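Local coordinates for CBS domain protein (Streptococcus pneumoniae serotype 4, PDB 7LZG) that is of unknown function but, as a CBS-domain protein, may sense adenosine-containing nucleotides, as many of its relatives do, at residues Leu30-Ala39 / Gln80-Met91; Thr40-Val51 / Thr63-Ala71. All blocks are in the same frame, centred on the assembly; numbering follows the deposited sequence.

Contact 1. Residues Leu30-Ala39 / Gln80-Met91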
loop_
_atom_site.group_PDB
_atom_site.type_symbol
_atom_site.label_atom_id
_atom_site.label_comp_id
_atom_site.label_asym_id
_atom_site.label_seq_id
_atom_site.Cartn_x
_atom_site.Cartn_y
_atom_site.Cartn_z
ATOM N N LEU B 30 8.935 -0.596 -15.831
ATOM C CA LEU B 30 9.098 0.555 -16.705
ATOM C C LEU B 30 10.576 0.796 -16.972
ATOM O O LEU B 30 11.401 0.710 -16.058
ATOM C CB LEU B 30 8.470 1.816 -16.091
ATOM C CG LEU B 30 6.945 1.864 -15.970
ATOM C CD1 LEU B 30 6.499 3.120 -15.233
ATOM C CD2 LEU B 30 6.301 1.795 -17.345
ATOM N N ILE B 31 10.906 1.093 -18.232
ATOM C CA ILE B 31 12.263 1.510 -18.562
ATOM C C ILE B 31 12.498 2.921 -18.043
ATOM O O ILE B 31 11.594 3.766 -18.032
ATOM C CB ILE B 31 12.525 1.437 -20.078
ATOM C CG1 ILE B 31 11.297 1.911 -20.860
ATOM C CG2 ILE B 31 12.958 0.037 -20.483
ATOM C CD1 ILE B 31 11.512 1.965 -22.356
ATOM N N ASP B 32 13.734 3.184 -17.615
ATOM C CA ASP B 32 14.064 4.493 -17.062
ATOM C C ASP B 32 13.983 5.604 -18.102
ATOM O O ASP B 32 13.940 6.781 -17.727
ATOM C CB ASP B 32 15.457 4.460 -16.430
ATOM C CG ASP B 32 16.520 3.927 -17.374
ATOM O OD1 ASP B 32 16.164 3.477 -18.485
ATOM O OD2 ASP B 32 17.713 3.961 -17.001
ATOM N N THR B 33 13.952 5.262 -19.388
ATOM C CA THR B 33 13.876 6.245 -20.459
ATOM C C THR B 33 12.446 6.543 -20.893
ATOM O O THR B 33 12.247 7.364 -21.795
ATOM C CB THR B 33 14.692 5.770 -21.664
ATOM O OG1 THR B 33 14.163 4.525 -22.138
ATOM C CG2 THR B 33 16.147 5.579 -21.270
ATOM N N HIS B 34 11.455 5.896 -20.284
ATOM C CA HIS B 34 10.063 6.217 -20.569
ATOM C C HIS B 34 9.768 7.653 -20.151
ATOM O O HIS B 34 10.186 8.101 -19.081
ATOM C CB HIS B 34 9.139 5.248 -19.830
ATOM C CG HIS B 34 7.720 5.279 -20.305
ATOM N ND1 HIS B 34 7.230 4.397 -21.243
ATOM C CD2 HIS B 34 6.684 6.086 -19.973
ATOM C CE1 HIS B 34 5.956 4.658 -21.468
ATOM N NE2 HIS B 34 5.599 5.679 -20.710
ATOM N N ASN B 35 9.058 8.383 -21.005
ATOM C CA ASN B 35 8.776 9.781 -20.706
ATOM C C ASN B 35 7.747 9.885 -19.585
ATOM O O ASN B 35 6.815 9.081 -19.495
ATOM C CB ASN B 35 8.296 10.520 -21.958
ATOM C CG ASN B 35 6.958 10.024 -22.463
ATOM O OD1 ASN B 35 5.910 10.579 -22.125
ATOM N ND2 ASN B 35 6.984 8.981 -23.284
ATOM N N ALA B 36 7.930 10.885 -18.721
ATOM C CA ALA B 36 7.120 11.000 -17.514
ATOM C C ALA B 36 5.661 11.316 -17.806
ATOM O O ALA B 36 4.814 11.126 -16.926
ATOM C CB ALA B 36 7.705 12.069 -16.592
ATOM N N ASP B 37 5.342 11.794 -19.010
ATOM C CA ASP B 37 3.955 12.118 -19.327
ATOM C C ASP B 37 3.131 10.854 -19.546
ATOM O O ASP B 37 2.057 10.692 -18.954
ATOM C CB ASP B 37 3.892 13.022 -20.557
ATOM C CG ASP B 37 2.486 13.506 -20.853
ATOM O OD1 ASP B 37 1.969 14.333 -20.072
ATOM O OD2 ASP B 37 1.900 13.059 -21.863
ATOM N N HIS B 38 3.618 9.945 -20.393
ATOM C CA HIS B 38 2.878 8.713 -20.650
ATOM C C HIS B 38 2.953 7.757 -19.466
ATOM O O HIS B 38 2.053 6.927 -19.285
ATOM C CB HIS B 38 3.404 8.039 -21.918
ATOM C CG HIS B 38 2.540 6.919 -22.410
ATOM N ND1 HIS B 38 2.847 5.592 -22.197
ATOM C CD2 HIS B 38 1.377 6.928 -23.104
ATOM C CE1 HIS B 38 1.912 4.833 -22.740
ATOM N NE2 HIS B 38 1.008 5.620 -23.296
ATOM N N ALA B 39 4.009 7.853 -18.653
ATOM C CA ALA B 39 4.094 7.028 -17.454
ATOM C C ALA B 39 2.993 7.375 -16.460
ATOM O O ALA B 39 2.532 6.499 -15.720
ATOM C CB ALA B 39 5.468 7.180 -16.803
ATOM N N GLN B 80 3.543 20.429 -19.502
ATOM C CA GLN B 80 3.214 19.100 -20.004
ATOM C C GLN B 80 4.161 18.675 -21.119
ATOM O O GLN B 80 4.559 17.507 -21.190
ATOM C CB GLN B 80 1.764 19.066 -20.483
ATOM C CG GLN B 80 1.309 17.708 -20.989
ATOM C CD GLN B 80 -0.172 17.679 -21.310
ATOM O OE1 GLN B 80 -0.867 18.684 -21.167
ATOM N NE2 GLN B 80 -0.663 16.522 -21.742
ATOM N N GLU B 81 4.542 19.608 -21.995
ATOM C CA GLU B 81 5.408 19.252 -23.114
ATOM C C GLU B 81 6.816 18.902 -22.648
ATOM O O GLU B 81 7.471 18.045 -23.254
ATOM C CB GLU B 81 5.457 20.393 -24.128
ATOM C CG GLU B 81 6.216 20.052 -25.402
ATOM C CD GLU B 81 6.290 21.213 -26.371
ATOM O OE1 GLU B 81 5.923 22.341 -25.978
ATOM O OE2 GLU B 81 6.717 20.996 -27.525
ATOM N N ILE B 82 7.296 19.549 -21.584
ATOM C CA ILE B 82 8.631 19.263 -21.072
ATOM C C ILE B 82 8.737 17.830 -20.573
ATOM O O ILE B 82 9.822 17.240 -20.600
ATOM C CB ILE B 82 8.996 20.287 -19.974
ATOM C CG1 ILE B 82 9.111 21.686 -20.584
ATOM C CG2 ILE B 82 10.292 19.911 -19.262
ATOM C CD1 ILE B 82 9.636 22.730 -19.631
HETATM N N MSE B 83 7.629 17.235 -20.153
HETATM C CA MSE B 83 7.673 15.875 -19.638
HETATM C C MSE B 83 7.401 14.822 -20.702
HETATM O O MSE B 83 7.518 13.627 -20.442
HETATM C CB MSE B 83 6.696 15.730 -18.483
HETATM C CG MSE B 83 7.199 16.438 -17.254
HETATM SE SE MSE B 83 6.157 16.076 -15.677
HETATM C CE MSE B 83 7.569 16.330 -14.380
ATOM N N ALA B 84 7.043 15.267 -21.907
ATOM C CA ALA B 84 7.092 14.363 -23.046
ATOM C C ALA B 84 8.524 14.039 -23.444
ATOM O O ALA B 84 8.744 13.096 -24.212
ATOM C CB ALA B 84 6.340 14.963 -24.234
ATOM N N ASP B 85 9.494 14.794 -22.930
ATOM C CA ASP B 85 10.903 14.586 -23.216
ATOM C C ASP B 85 11.705 14.230 -21.971
ATOM O O ASP B 85 12.906 13.960 -22.082
ATOM C CB ASP B 85 11.491 15.844 -23.877
ATOM C CG ASP B 85 12.809 15.578 -24.578
ATOM O OD1 ASP B 85 12.809 14.844 -25.588
ATOM O OD2 ASP B 85 13.843 16.110 -24.122
ATOM N N THR B 86 11.075 14.205 -20.797
ATOM C CA THR B 86 11.765 13.934 -19.542
ATOM C C THR B 86 11.678 12.453 -19.196
ATOM O O THR B 86 10.580 11.896 -19.098
ATOM C CB THR B 86 11.162 14.757 -18.402
ATOM O OG1 THR B 86 11.085 16.135 -18.785
ATOM C CG2 THR B 86 12.015 14.627 -17.150
ATOM N N ASP B 87 12.833 11.828 -18.986
ATOM C CA ASP B 87 12.867 10.440 -18.548
ATOM C C ASP B 87 12.429 10.325 -17.091
ATOM O O ASP B 87 12.654 11.226 -16.280
ATOM C CB ASP B 87 14.273 9.864 -18.717
ATOM C CG ASP B 87 14.744 9.893 -20.157
ATOM O OD1 ASP B 87 13.936 10.248 -21.042
ATOM O OD2 ASP B 87 15.924 9.564 -20.405
ATOM N N ILE B 88 11.801 9.192 -16.761
ATOM C CA ILE B 88 11.338 8.958 -15.396
ATOM C C ILE B 88 12.473 8.673 -14.427
ATOM O O ILE B 88 12.256 8.709 -13.210
ATOM C CB ILE B 88 10.332 7.790 -15.327
ATOM C CG1 ILE B 88 10.978 6.488 -15.799
ATOM C CG2 ILE B 88 9.077 8.108 -16.127
ATOM C CD1 ILE B 88 10.107 5.270 -15.583
ATOM N N VAL B 89 13.676 8.384 -14.932
ATOM C CA VAL B 89 14.813 8.126 -14.052
ATOM C C VAL B 89 15.154 9.363 -13.232
ATOM O O VAL B 89 15.672 9.254 -12.113
ATOM C CB VAL B 89 16.021 7.640 -14.877
ATOM C CG1 VAL B 89 16.447 8.700 -15.883
ATOM C CG2 VAL B 89 17.179 7.253 -13.965
ATOM N N HIS B 90 14.858 10.552 -13.758
ATOM C CA HIS B 90 15.122 11.782 -13.022
ATOM C C HIS B 90 14.210 11.953 -11.816
ATOM O O HIS B 90 14.438 12.866 -11.014
ATOM C CB HIS B 90 14.989 12.988 -13.953
ATOM C CG HIS B 90 16.035 13.042 -15.022
ATOM N ND1 HIS B 90 17.367 12.792 -14.773
ATOM C CD2 HIS B 90 15.943 13.308 -16.346
ATOM C CE1 HIS B 90 18.052 12.908 -15.897
ATOM N NE2 HIS B 90 17.212 13.219 -16.866
HETATM N N MSE B 91 13.194 11.110 -11.668
HETATM C CA MSE B 91 12.294 11.188 -10.526
HETATM C C MSE B 91 12.064 9.812 -9.921
HETATM O O MSE B 91 11.239 9.644 -9.025
HETATM C CB MSE B 91 10.962 11.810 -10.936
HETATM C CG MSE B 91 10.163 10.969 -11.912
HETATM SE SE MSE B 91 9.122 12.084 -13.117
HETATM C CE MSE B 91 10.599 12.899 -14.095
#
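Ile88 and Val89 lie against the turn Ile31-His34 while Met83 to Asp87 run past Asn35, Ala36 and Asp37, in a largely backbone-mediated contact: the connection after helix 66-76 crosses the loop leading from strand 30-31 into helix 36-45. Asn35 and Asp87 form a single bridge. Beside it, Ile88 N donates to His34 O (3.0 Å) and Ala36 N to Thr86 O (2.9 Å), each amide arriving almost head-on to its carbonyl oxygen. Farther along, Val89 N takes a lone pair of Asp32 O in the carbonyl plane at 3.2 Å. Asp37 N instead sits above the plane of the Met83 carbonyl, 53° out of it, with 3.2 Å between Asp37 N and Met83 O.

Ile88 buries more surface here than any other residue of the two segments. Its CG1 is tucked between the backbone N and the carbonyl carbon (chi1 61°), which sends CD1 to Leu30 CB (3.9 Å) and leaves CG2 for Ala39 CB (3.8 Å). The selenium of Met91, a selenomethionine, rests on Ala36 CB at 3.8 Å, and Val53 and Ile64 of the sheet back Ile88.

Asn35 is the N-cap: its OD1 accepts from His38 N (2.9 Å). With Thr86 O and Met83 O serving Ala36 N and Asp37 N, the three amides that open helix 36-45 all have acceptors, two of them borrowed from the 80-91 segment.

Contact 2. Residues Thr40-Val51 / Thr63-Ala71; sequences TLLLSQMTYTRV and TIGLRDIMA
Arg50 and Asp68 form a salt bridge, NH2 to OD2, at the open end of the hairpin of strands 50-54 and 60-65, in what reads as the beta-alpha-beta-beta-alpha motif of a CBS domain; the modelled 2.5 Å between Arg50 NH2 and Asp68 OD2 is doubtfully short. Guanidinium and carboxylate are turned 77° apart. The same OD2 uses its anti lone pair for Gly65 N (2.8 Å), so the N-cap residue Gly65 and Arg50 share one carboxylate oxygen, and Gly65 N also lies over a face of the guanidinium. Arg67 NH2 stands near Arg50 NH1, while Arg67 NH1 bonds to Met46 O of the second subunit.

Val51 and Ile64 pair antiparallel through two bonds, Val51 N to Ile64 O and Ile64 N to Val51 O, both 3.0 Å. Their CG2 methyls touch on the face turned to Leu30 and Ile88.

Helices 40-45 and 66-71 then pack roughly antiparallel, their short segments at 148°. Leu43 packs between them: its CB meets Leu66 CD2 (3.6 Å) and its CD1 reaches Ile69 CD1 (3.8 Å). Thr40 gives its hydroxyl to Ala36 O and turns CG2 onto Leu66 CD2. Met70, bent at chi2 and chi3, curls back to bring its CE within 3.9 Å of that same Thr40 CG2.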
loop_
_atom_site.group_PDB
_atom_site.type_symbol
_atom_site.label_atom_id
_atom_site.label_comp_id
_atom_site.label_asym_id
_atom_site.label_seq_id
_atom_site.Cartn_x
_atom_site.Cartn_y
_atom_site.Cartn_z
ATOM N N THR B 40 2.561 8.637 -16.427
ATOM C CA THR B 40 1.436 9.009 -15.575
ATOM C C THR B 40 0.154 8.330 -16.041
ATOM O O THR B 40 -0.610 7.797 -15.229
ATOM C CB THR B 40 1.266 10.529 -15.553
ATOM O OG1 THR B 40 2.507 11.148 -15.196
ATOM C CG2 THR B 40 0.207 10.927 -14.538
ATOM N N LEU B 41 -0.101 8.343 -17.353
ATOM C CA LEU B 41 -1.203 7.559 -17.900
ATOM C C LEU B 41 -1.020 6.077 -17.607
ATOM O O LEU B 41 -1.975 5.386 -17.233
ATOM C CB LEU B 41 -1.319 7.791 -19.408
ATOM C CG LEU B 41 -2.040 6.714 -20.225
ATOM C CD1 LEU B 41 -3.520 6.642 -19.877
ATOM C CD2 LEU B 41 -1.848 6.953 -21.714
ATOM N N LEU B 42 0.205 5.572 -17.769
ATOM C CA LEU B 42 0.464 4.156 -17.532
ATOM C C LEU B 42 0.245 3.790 -16.069
ATOM O O LEU B 42 -0.351 2.752 -15.764
ATOM C CB LEU B 42 1.886 3.812 -17.976
ATOM C CG LEU B 42 2.065 2.602 -18.896
ATOM C CD1 LEU B 42 0.882 2.439 -19.837
ATOM C CD2 LEU B 42 3.351 2.749 -19.691
ATOM N N LEU B 43 0.713 4.636 -15.147
ATOM C CA LEU B 43 0.572 4.331 -13.726
ATOM C C LEU B 43 -0.877 4.443 -13.267
ATOM O O LEU B 43 -1.315 3.680 -12.398
ATOM C CB LEU B 43 1.464 5.255 -12.900
ATOM C CG LEU B 43 2.946 4.885 -12.855
ATOM C CD1 LEU B 43 3.746 5.947 -12.122
ATOM C CD2 LEU B 43 3.123 3.529 -12.194
ATOM N N SER B 44 -1.636 5.384 -13.836
ATOM C CA SER B 44 -3.020 5.571 -13.410
ATOM C C SER B 44 -3.887 4.370 -13.760
ATOM O O SER B 44 -4.896 4.121 -13.091
ATOM C CB SER B 44 -3.600 6.837 -14.039
ATOM O OG SER B 44 -3.815 6.664 -15.428
ATOM N N GLN B 45 -3.514 3.616 -14.794
ATOM C CA GLN B 45 -4.277 2.443 -15.203
ATOM C C GLN B 45 -3.875 1.178 -14.459
ATOM O O GLN B 45 -4.652 0.217 -14.435
ATOM C CB GLN B 45 -4.127 2.218 -16.709
ATOM C CG GLN B 45 -4.743 3.320 -17.551
ATOM C CD GLN B 45 -6.198 3.563 -17.205
ATOM O OE1 GLN B 45 -7.060 2.723 -17.467
ATOM N NE2 GLN B 45 -6.478 4.712 -16.601
HETATM N N MSE B 46 -2.691 1.153 -13.855
HETATM C CA MSE B 46 -2.242 -0.015 -13.107
HETATM C C MSE B 46 -2.874 -0.066 -11.725
HETATM O O MSE B 46 -3.368 0.941 -11.219
HETATM C CB MSE B 46 -0.723 -0.013 -12.981
HETATM C CG MSE B 46 -0.006 -0.056 -14.310
HETATM SE SE MSE B 46 1.881 0.358 -14.134
HETATM C CE MSE B 46 2.359 0.328 -16.022
ATOM N N THR B 47 -2.856 -1.250 -11.115
ATOM C CA THR B 47 -3.427 -1.435 -9.788
ATOM C C THR B 47 -2.410 -1.263 -8.670
ATOM O O THR B 47 -2.806 -1.055 -7.517
ATOM C CB THR B 47 -4.068 -2.822 -9.677
ATOM O OG1 THR B 47 -3.120 -3.819 -10.079
ATOM C CG2 THR B 47 -5.300 -2.909 -10.563
ATOM N N TYR B 48 -1.119 -1.341 -8.980
ATOM C CA TYR B 48 -0.073 -1.181 -7.982
ATOM C C TYR B 48 0.285 0.291 -7.826
ATOM O O TYR B 48 0.274 1.054 -8.797
ATOM C CB TYR B 48 1.169 -1.985 -8.373
ATOM C CG TYR B 48 0.902 -3.465 -8.541
ATOM C CD1 TYR B 48 0.027 -4.133 -7.694
ATOM C CD2 TYR B 48 1.515 -4.190 -9.554
ATOM C CE1 TYR B 48 -0.224 -5.485 -7.846
ATOM C CE2 TYR B 48 1.269 -5.542 -9.715
ATOM C CZ TYR B 48 0.399 -6.183 -8.858
ATOM O OH TYR B 48 0.150 -7.529 -9.012
ATOM N N THR B 49 0.597 0.688 -6.590
ATOM C CA THR B 49 0.956 2.076 -6.325
ATOM C C THR B 49 2.384 2.385 -6.754
ATOM O O THR B 49 2.665 3.503 -7.200
ATOM C CB THR B 49 0.766 2.391 -4.839
ATOM O OG1 THR B 49 -0.579 2.080 -4.453
ATOM C CG2 THR B 49 1.027 3.865 -4.563
ATOM N N ARG B 50 3.289 1.413 -6.646
ATOM C CA ARG B 50 4.673 1.584 -7.061
ATOM C C ARG B 50 5.058 0.468 -8.019
ATOM O O ARG B 50 4.689 -0.692 -7.814
ATOM C CB ARG B 50 5.628 1.584 -5.863
ATOM C CG ARG B 50 5.198 2.491 -4.728
ATOM C CD ARG B 50 6.364 2.816 -3.818
ATOM N NE ARG B 50 7.396 3.573 -4.517
ATOM C CZ ARG B 50 7.394 4.893 -4.653
ATOM N NH1 ARG B 50 6.421 5.637 -4.151
ATOM N NH2 ARG B 50 8.390 5.479 -5.309
ATOM N N VAL B 51 5.796 0.825 -9.065
ATOM C CA VAL B 51 6.316 -0.161 -10.007
ATOM C C VAL B 51 7.832 -0.016 -10.072
ATOM O O VAL B 51 8.356 1.101 -9.939
ATOM C CB VAL B 51 5.677 -0.009 -11.398
ATOM C CG1 VAL B 51 4.175 -0.223 -11.314
ATOM C CG2 VAL B 51 5.998 1.349 -11.994
ATOM N N THR B 63 12.168 2.274 -7.743
ATOM C CA THR B 63 10.718 2.231 -7.829
ATOM C C THR B 63 10.180 3.633 -8.078
ATOM O O THR B 63 10.809 4.629 -7.714
ATOM C CB THR B 63 10.098 1.660 -6.551
ATOM O OG1 THR B 63 10.445 2.494 -5.438
ATOM C CG2 THR B 63 10.607 0.250 -6.299
ATOM N N ILE B 64 9.007 3.704 -8.703
ATOM C CA ILE B 64 8.386 4.981 -9.021
ATOM C C ILE B 64 6.885 4.881 -8.786
ATOM O O ILE B 64 6.275 3.820 -8.948
ATOM C CB ILE B 64 8.691 5.424 -10.472
ATOM C CG1 ILE B 64 8.342 6.900 -10.666
ATOM C CG2 ILE B 64 7.945 4.553 -11.474
ATOM C CD1 ILE B 64 8.679 7.431 -12.034
ATOM N N GLY B 65 6.297 6.002 -8.371
ATOM C CA GLY B 65 4.863 6.114 -8.218
ATOM C C GLY B 65 4.382 7.445 -8.758
ATOM O O GLY B 65 5.172 8.272 -9.214
ATOM N N LEU B 66 3.063 7.633 -8.702
ATOM C CA LEU B 66 2.484 8.882 -9.182
ATOM C C LEU B 66 2.899 10.064 -8.319
ATOM O O LEU B 66 3.050 11.177 -8.833
ATOM C CB LEU B 66 0.964 8.765 -9.235
ATOM C CG LEU B 66 0.457 7.935 -10.410
ATOM C CD1 LEU B 66 -1.038 7.729 -10.301
ATOM C CD2 LEU B 66 0.815 8.622 -11.716
ATOM N N ARG B 67 3.086 9.849 -7.014
ATOM C CA ARG B 67 3.557 10.930 -6.154
ATOM C C ARG B 67 4.939 11.404 -6.579
ATOM O O ARG B 67 5.229 12.605 -6.550
ATOM C CB ARG B 67 3.565 10.480 -4.694
ATOM C CG ARG B 67 4.111 11.526 -3.731
ATOM C CD ARG B 67 4.095 11.026 -2.298
ATOM N NE ARG B 67 4.770 9.740 -2.164
ATOM C CZ ARG B 67 4.998 9.129 -1.009
ATOM N NH1 ARG B 67 4.634 9.670 0.142
ATOM N NH2 ARG B 67 5.612 7.949 -1.010
ATOM N N ASP B 68 5.804 10.473 -6.989
ATOM C CA ASP B 68 7.134 10.853 -7.450
ATOM C C ASP B 68 7.056 11.713 -8.703
ATOM O O ASP B 68 7.767 12.718 -8.821
ATOM C CB ASP B 68 7.970 9.600 -7.704
ATOM C CG ASP B 68 8.082 8.720 -6.475
ATOM O OD1 ASP B 68 8.506 9.228 -5.415
ATOM O OD2 ASP B 68 7.731 7.524 -6.564
ATOM N N ILE B 69 6.190 11.340 -9.646
ATOM C CA ILE B 69 6.020 12.136 -10.855
ATOM C C ILE B 69 5.349 13.466 -10.534
ATOM O O ILE B 69 5.766 14.522 -11.023
ATOM C CB ILE B 69 5.225 11.339 -11.905
ATOM C CG1 ILE B 69 5.947 10.030 -12.229
ATOM C CG2 ILE B 69 5.012 12.170 -13.162
ATOM C CD1 ILE B 69 5.283 9.218 -13.315
HETATM N N MSE B 70 4.310 13.438 -9.705
HETATM C CA MSE B 70 3.543 14.639 -9.393
HETATM C C MSE B 70 4.367 15.656 -8.612
HETATM O O MSE B 70 4.356 16.845 -8.929
HETATM C CB MSE B 70 2.280 14.275 -8.610
HETATM C CG MSE B 70 0.996 14.782 -9.240
HETATM SE SE MSE B 70 0.878 14.356 -11.142
HETATM C CE MSE B 70 0.999 12.412 -11.036
ATOM N N ALA B 71 5.083 15.183 -7.589
ATOM C CA ALA B 71 5.912 16.084 -6.794
ATOM C C ALA B 71 7.085 16.626 -7.599
ATOM O O ALA B 71 7.549 17.742 -7.341
ATOM C CB ALA B 71 6.413 15.373 -5.537
#

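In the fold
After the N-terminal helices and strand 21-23, the chain enters strand 30-31, turns into helix 36-45, and returns through the hairpin of strands 50-54 and 60-65 to helix 66-76. Contact 2 closes the inner loop, bringing strand 60-65 and helix 66-76 back onto helix 36-45 and strand 50-54. Contact 1 closes the wider loop around it, when the segment after helix 66-76 swings back over the strand-to-helix turn. The two therefore nest without crossing. Both use helix 36-45, contact 1 at its start and contact 2 farther along. They meet in one apolar layer, where Leu30 touches Val51 and Ile88 touches Ile64, tying the later connection to the sheet.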